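PDB 2CSU: 457aa long hypothetical protein from Pyrococcus horikoshii, which is of unknown function but joins a Rossmann-type CoA-binding domain to two further domains related to those of the succinyl-CoA ligase family. Local coordinates for residues A[333-336]-A[337-341]; A[300-303]-A[304-307]; A[32-36]-A[37-41]. All blocks are in the same frame, centred on the assembly; numbering follows the deposited sequence.

Interaction 1 of 3, residues A[333-336]-A[337-341]; sequences SFLP and PMAAV
P336 to A339 form a type I beta turn, closed by a weak backbone hydrogen bond in which A339 N reaches P336 O at 3.4 Å with an N-H...O angle of 145°. The turn follows helix 325-334 and leads into the short, weakly bonded strand 340-341. L335 is the first residue to leave helical geometry.

L335, A339 and V341 turn their side chains to the inside of the bend. The methyl of A339 is turned back toward the residues before the turn. Its CB lies 3.2 Å from P336 O and 3.9 Å from L335 CB. L335 sets its CG beside the backbone N, opposite the carbonyl carbon (chi1 -68°). One branch then comes alongside V341, with CD1 4.3 Å from V341 CG1.

Loop residues M347 and I348 cover L335 and A339, and V341 packs back on I328 and L331 of the helix. Selenomethionine M338 points away from the bend and meets T102 of the second subunit.

At the corner two proline rings follow each other. The trans peptide itself holds P336 CB 3.4 Å from P337 CD.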
# COMPACT_ATOMS: atom_id res chain seq x y z
N SER A 333 -11.11 11.33 -33.05
CA SER A 333 -11.76 12.60 -33.36
C SER A 333 -11.76 13.63 -32.24
O SER A 333 -11.57 14.82 -32.49
CB SER A 333 -13.19 12.36 -33.83
OG SER A 333 -14.03 12.08 -32.73
N PHE A 334 -11.94 13.19 -31.00
CA PHE A 334 -11.98 14.14 -29.90
C PHE A 334 -10.76 14.15 -28.98
O PHE A 334 -10.63 15.03 -28.14
CB PHE A 334 -13.25 13.92 -29.07
CG PHE A 334 -13.23 12.66 -28.26
CD1 PHE A 334 -12.70 12.66 -26.97
CD2 PHE A 334 -13.75 11.48 -28.77
CE1 PHE A 334 -12.69 11.49 -26.19
CE2 PHE A 334 -13.75 10.30 -28.01
CZ PHE A 334 -13.21 10.30 -26.72
N LEU A 335 -9.87 13.17 -29.14
CA LEU A 335 -8.67 13.11 -28.30
C LEU A 335 -7.51 13.84 -28.96
O LEU A 335 -7.51 14.05 -30.16
CB LEU A 335 -8.26 11.67 -28.04
CG LEU A 335 -9.21 10.85 -27.17
CD1 LEU A 335 -8.69 9.41 -27.04
CD2 LEU A 335 -9.33 11.52 -25.82
N PRO A 336 -6.51 14.24 -28.17
CA PRO A 336 -5.35 14.95 -28.72
C PRO A 336 -4.64 14.12 -29.80
O PRO A 336 -4.91 12.92 -29.96
CB PRO A 336 -4.47 15.18 -27.49
CG PRO A 336 -5.48 15.31 -26.38
CD PRO A 336 -6.45 14.20 -26.70
N PRO A 337 -3.72 14.75 -30.55
CA PRO A 337 -2.98 14.16 -31.66
C PRO A 337 -2.01 13.04 -31.22
O PRO A 337 -1.83 12.04 -31.90
CB PRO A 337 -2.21 15.27 -32.37
CG PRO A 337 -2.85 16.59 -31.96
CD PRO A 337 -3.55 16.20 -30.58
N MSE A 338 -1.33 13.26 -30.08
CA MSE A 338 -0.37 12.25 -29.62
C MSE A 338 -1.01 11.21 -28.69
O MSE A 338 -0.37 10.60 -27.85
CB MSE A 338 0.79 12.94 -28.90
CG MSE A 338 2.12 12.76 -29.64
SE MSE A 338 2.22 13.76 -31.13
CE MSE A 338 2.43 12.42 -32.32
N ALA A 339 -2.34 11.06 -28.84
CA ALA A 339 -3.05 10.10 -28.02
C ALA A 339 -3.00 8.69 -28.62
O ALA A 339 -3.05 8.51 -29.83
CB ALA A 339 -4.51 10.56 -27.90
N ALA A 340 -2.85 7.69 -27.74
CA ALA A 340 -2.86 6.32 -28.23
C ALA A 340 -4.28 5.75 -28.22
O ALA A 340 -4.99 5.78 -27.22
CB ALA A 340 -1.95 5.48 -27.33
N VAL A 341 -4.71 5.26 -29.40
CA VAL A 341 -6.07 4.75 -29.52
C VAL A 341 -6.09 3.27 -29.92
O VAL A 341 -7.07 2.74 -30.42
CB VAL A 341 -6.80 5.58 -30.58
CG1 VAL A 341 -6.87 7.04 -30.13
CG2 VAL A 341 -6.08 5.49 -31.91

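Interaction 2 of 3, residues A[300-303]-A[304-307]; sequences TNAG and GPGV
The backbone bonds between A302-G303 and G306-V307 start helix 303-314. V307 N donates to G303 O at 3.0 Å with an N-H...O angle of 154°. The N-H meets this carbonyl nearly end-on, as in a regular alpha-helical turn. G306 N lies between two acceptors and bonds weakly to both, G303 O at 2.8 Å and A302 O at 3.4 Å. A302 is the N-cap residue.

One side-chain hydrogen bond reaches the cap residue. T300 OG1 donates to A302 O at 2.9 Å, tilted 33° from the carbonyl plane. T300 OG1 also has a weak hydrogen bond with I375 O. A302 O is thus gripped by a hydroxyl and, more weakly, by an N-H of the first turn.

The apolar contacts are close. P305 lies in the first turn, where its lack of an N-H costs no helical bond. Its CD meets A302 CB at 3.5 Å, and its CG lies slightly farther from the same methyl. V307 places CG1 beside its own backbone N (chi1 -49°), which brings that methyl to 3.4 Å from G303 O. G306 turns its bare CA toward G303 O and the methyl of T300, where there is little space for a side chain.

The whole forms a glycine-rich strand-to-helix junction after strand 295-300. N301, A302 and P305 pack against neighbouring strand 371-377. A302 and P305 also meet A160 and L161 of the second subunit, and V307 meets its A237.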
# COMPACT_ATOMS: atom_id res chain seq x y z
N THR A 300 -6.38 5.42 -19.98
CA THR A 300 -5.56 6.14 -19.00
C THR A 300 -5.21 7.56 -19.45
O THR A 300 -5.32 7.89 -20.64
CB THR A 300 -4.23 5.38 -18.76
OG1 THR A 300 -3.46 6.04 -17.76
CG2 THR A 300 -3.38 5.34 -20.05
N ASN A 301 -4.79 8.38 -18.49
CA ASN A 301 -4.38 9.76 -18.77
C ASN A 301 -2.87 9.87 -18.58
O ASN A 301 -2.29 10.94 -18.67
CB ASN A 301 -5.13 10.75 -17.86
CG ASN A 301 -4.66 10.71 -16.41
OD1 ASN A 301 -4.18 9.68 -15.91
ND2 ASN A 301 -4.84 11.83 -15.71
N ALA A 302 -2.24 8.73 -18.33
CA ALA A 302 -0.80 8.65 -18.10
C ALA A 302 -0.24 7.35 -18.68
O ALA A 302 -0.66 6.26 -18.30
CB ALA A 302 -0.51 8.71 -16.61
N GLY A 303 0.71 7.48 -19.60
CA GLY A 303 1.32 6.30 -20.21
C GLY A 303 1.95 5.34 -19.21
O GLY A 303 1.61 4.16 -19.18
N GLY A 304 2.88 5.85 -18.40
CA GLY A 304 3.56 5.02 -17.42
C GLY A 304 2.66 4.04 -16.70
O GLY A 304 2.81 2.83 -16.84
N PRO A 305 1.70 4.55 -15.90
CA PRO A 305 0.76 3.72 -15.15
C PRO A 305 0.08 2.68 -16.04
O PRO A 305 -0.28 1.62 -15.57
CB PRO A 305 -0.24 4.75 -14.61
CG PRO A 305 0.63 5.92 -14.34
CD PRO A 305 1.51 5.98 -15.58
N GLY A 306 -0.09 3.01 -17.31
CA GLY A 306 -0.73 2.08 -18.22
C GLY A 306 0.17 0.91 -18.59
O GLY A 306 -0.28 -0.24 -18.64
N VAL A 307 1.44 1.19 -18.87
CA VAL A 307 2.38 0.13 -19.25
C VAL A 307 2.57 -0.81 -18.07
O VAL A 307 2.53 -2.02 -18.21
CB VAL A 307 3.74 0.70 -19.71
CG1 VAL A 307 3.51 1.80 -20.72
CG2 VAL A 307 4.53 1.21 -18.53

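Interaction 3 of 3, residues A[32-36]-A[37-41]; sequences KEYKK and GKVYP
Y34 lays its ring beside the backbone of G37. The nearest ring atom is CE2, 3.4 Å from G37 N and 3.6 Å from G37 CA. The approach is oblique to the ring. Lacking a side chain, G37 lets the aromatic ring come this near to its main chain. At the ring edge, close to its plane, Y34 CD2 meets V39 CG2 at 4.0 Å. The loop also curls over one face of the ring. There K36 N sits 4.2 Å above the plane, over the ring centre.

A water closes the loop. It donates to Y34 O at 2.7 Å and to G37 O at 2.6 Å, joining the residues at the two ends of the bend. No direct hydrogen bond joins the two segments.

Torsions and outer partners set the ring in place. Y34 CG stands opposite the backbone N (chi1 -174°), which swings the ring toward the incoming strand. Its OH is held by a hydrogen bond with P8 O, and its side chain rests on I11. V39 packs against I11 and V13 of strand 10-14 and against F28 and L31 of helix 23-31. Backbone bonds from K38 and Y40 add strand 38-42 to the parallel sheet beside strand 10-14. The loop is therefore the return leg of the beta-alpha-beta crossover that begins this Rossmann-type domain.

The chemistry is mixed. Apolar contact with V39 and the fixed hydroxyl would limit rotation of the ring. Y34 O and G37 O are both acceptors and lie only 3.2 Å apart, so they would probably repel each other. By donating one hydrogen to each, the water gives both a partner and probably offsets that repulsion.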
# COMPACT_ATOMS: atom_id res chain seq x y z
N LYS A 32 -22.07 -1.54 22.36
CA LYS A 32 -23.06 -0.52 22.69
C LYS A 32 -23.65 0.09 21.42
O LYS A 32 -24.68 0.76 21.43
CB LYS A 32 -22.36 0.56 23.50
CG LYS A 32 -21.99 0.09 24.91
CD LYS A 32 -22.81 0.80 25.99
CE LYS A 32 -22.14 2.08 26.50
NZ LYS A 32 -22.71 2.45 27.79
N GLU A 33 -22.94 -0.14 20.30
CA GLU A 33 -23.40 0.37 19.02
C GLU A 33 -24.39 -0.58 18.33
O GLU A 33 -24.92 -0.32 17.26
CB GLU A 33 -22.18 0.58 18.12
CG GLU A 33 -21.27 1.71 18.62
CD GLU A 33 -20.04 1.79 17.74
OE1 GLU A 33 -20.19 1.78 16.53
OE2 GLU A 33 -18.94 1.85 18.29
N TYR A 34 -24.60 -1.74 18.98
CA TYR A 34 -25.50 -2.73 18.40
C TYR A 34 -26.92 -2.60 18.96
O TYR A 34 -27.21 -2.89 20.11
CB TYR A 34 -24.93 -4.12 18.71
CG TYR A 34 -25.73 -5.16 18.02
CD1 TYR A 34 -25.64 -5.31 16.64
CD2 TYR A 34 -26.61 -5.97 18.75
CE1 TYR A 34 -26.42 -6.25 15.99
CE2 TYR A 34 -27.40 -6.91 18.09
CZ TYR A 34 -27.31 -7.04 16.72
OH TYR A 34 -28.07 -7.99 16.07
N LYS A 35 -27.83 -2.10 18.09
CA LYS A 35 -29.20 -1.82 18.54
C LYS A 35 -30.25 -2.70 17.84
O LYS A 35 -31.44 -2.62 18.11
CB LYS A 35 -29.49 -0.35 18.27
CG LYS A 35 -28.30 0.55 18.62
CD LYS A 35 -28.48 1.24 19.97
CE LYS A 35 -27.56 2.46 20.12
NZ LYS A 35 -26.65 2.24 21.24
N LYS A 36 -29.79 -3.51 16.87
CA LYS A 36 -30.72 -4.43 16.24
C LYS A 36 -31.04 -5.60 17.17
O LYS A 36 -31.71 -6.57 16.81
CB LYS A 36 -30.11 -4.93 14.93
CG LYS A 36 -31.00 -4.61 13.73
CD LYS A 36 -30.84 -5.62 12.60
CE LYS A 36 -31.60 -5.19 11.34
NZ LYS A 36 -31.50 -6.25 10.34
N GLY A 37 -30.50 -5.50 18.40
CA GLY A 37 -30.74 -6.52 19.41
C GLY A 37 -30.20 -6.04 20.76
O GLY A 37 -29.38 -5.14 20.85
N LYS A 38 -30.71 -6.66 21.85
CA LYS A 38 -30.31 -6.21 23.18
C LYS A 38 -29.00 -6.84 23.63
O LYS A 38 -28.71 -8.01 23.37
CB LYS A 38 -31.43 -6.59 24.15
CG LYS A 38 -32.70 -5.77 23.92
CD LYS A 38 -33.97 -6.57 24.23
CE LYS A 38 -35.17 -6.12 23.38
NZ LYS A 38 -35.93 -5.10 24.09
N VAL A 39 -28.18 -6.04 24.30
CA VAL A 39 -26.88 -6.48 24.81
C VAL A 39 -26.89 -6.31 26.32
O VAL A 39 -27.15 -5.22 26.83
CB VAL A 39 -25.75 -5.62 24.22
CG1 VAL A 39 -24.39 -6.12 24.71
CG2 VAL A 39 -25.83 -5.65 22.70
N TYR A 40 -26.60 -7.40 27.04
CA TYR A 40 -26.59 -7.38 28.51
C TYR A 40 -25.19 -7.64 29.07
O TYR A 40 -24.53 -8.59 28.68
CB TYR A 40 -27.52 -8.47 29.06
CG TYR A 40 -28.93 -8.42 28.52
CD1 TYR A 40 -29.93 -7.73 29.20
CD2 TYR A 40 -29.26 -9.06 27.32
CE1 TYR A 40 -31.23 -7.67 28.70
CE2 TYR A 40 -30.55 -9.01 26.81
CZ TYR A 40 -31.53 -8.32 27.50
OH TYR A 40 -32.81 -8.26 26.98
N PRO A 41 -24.73 -6.80 30.00
CA PRO A 41 -23.40 -7.00 30.59
C PRO A 41 -23.49 -7.96 31.77
O PRO A 41 -24.26 -7.74 32.71
CB PRO A 41 -23.01 -5.60 31.03
CG PRO A 41 -24.34 -5.03 31.50
CD PRO A 41 -25.31 -5.50 30.42
O HOH W 1 -29.15 -2.83 21.94

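In the fold
Interaction 3 comes first along the chain, then interaction 2, then interaction 1. Interactions 1 and 2 both belong to the Ligase-CoA region, with centres about 14 Å apart and nearest atoms about 7 Å apart. They do not touch. Interaction 2 leads from strand 295-300 into helix 303-314, and interaction 1 leads from helix 325-334 to strand 340-341, part of the same mixed sheet. Both also meet the second subunit. Interaction 3 lies in the CoA-binding region, at the edge of the parallel sheet, on its outermost strand 38-42, across the chain's centre. Its centre is about 49 Å from that of interaction 2 and about 58 Å from that of interaction 1. The three mark strand-helix connections in two distant alpha/beta domains.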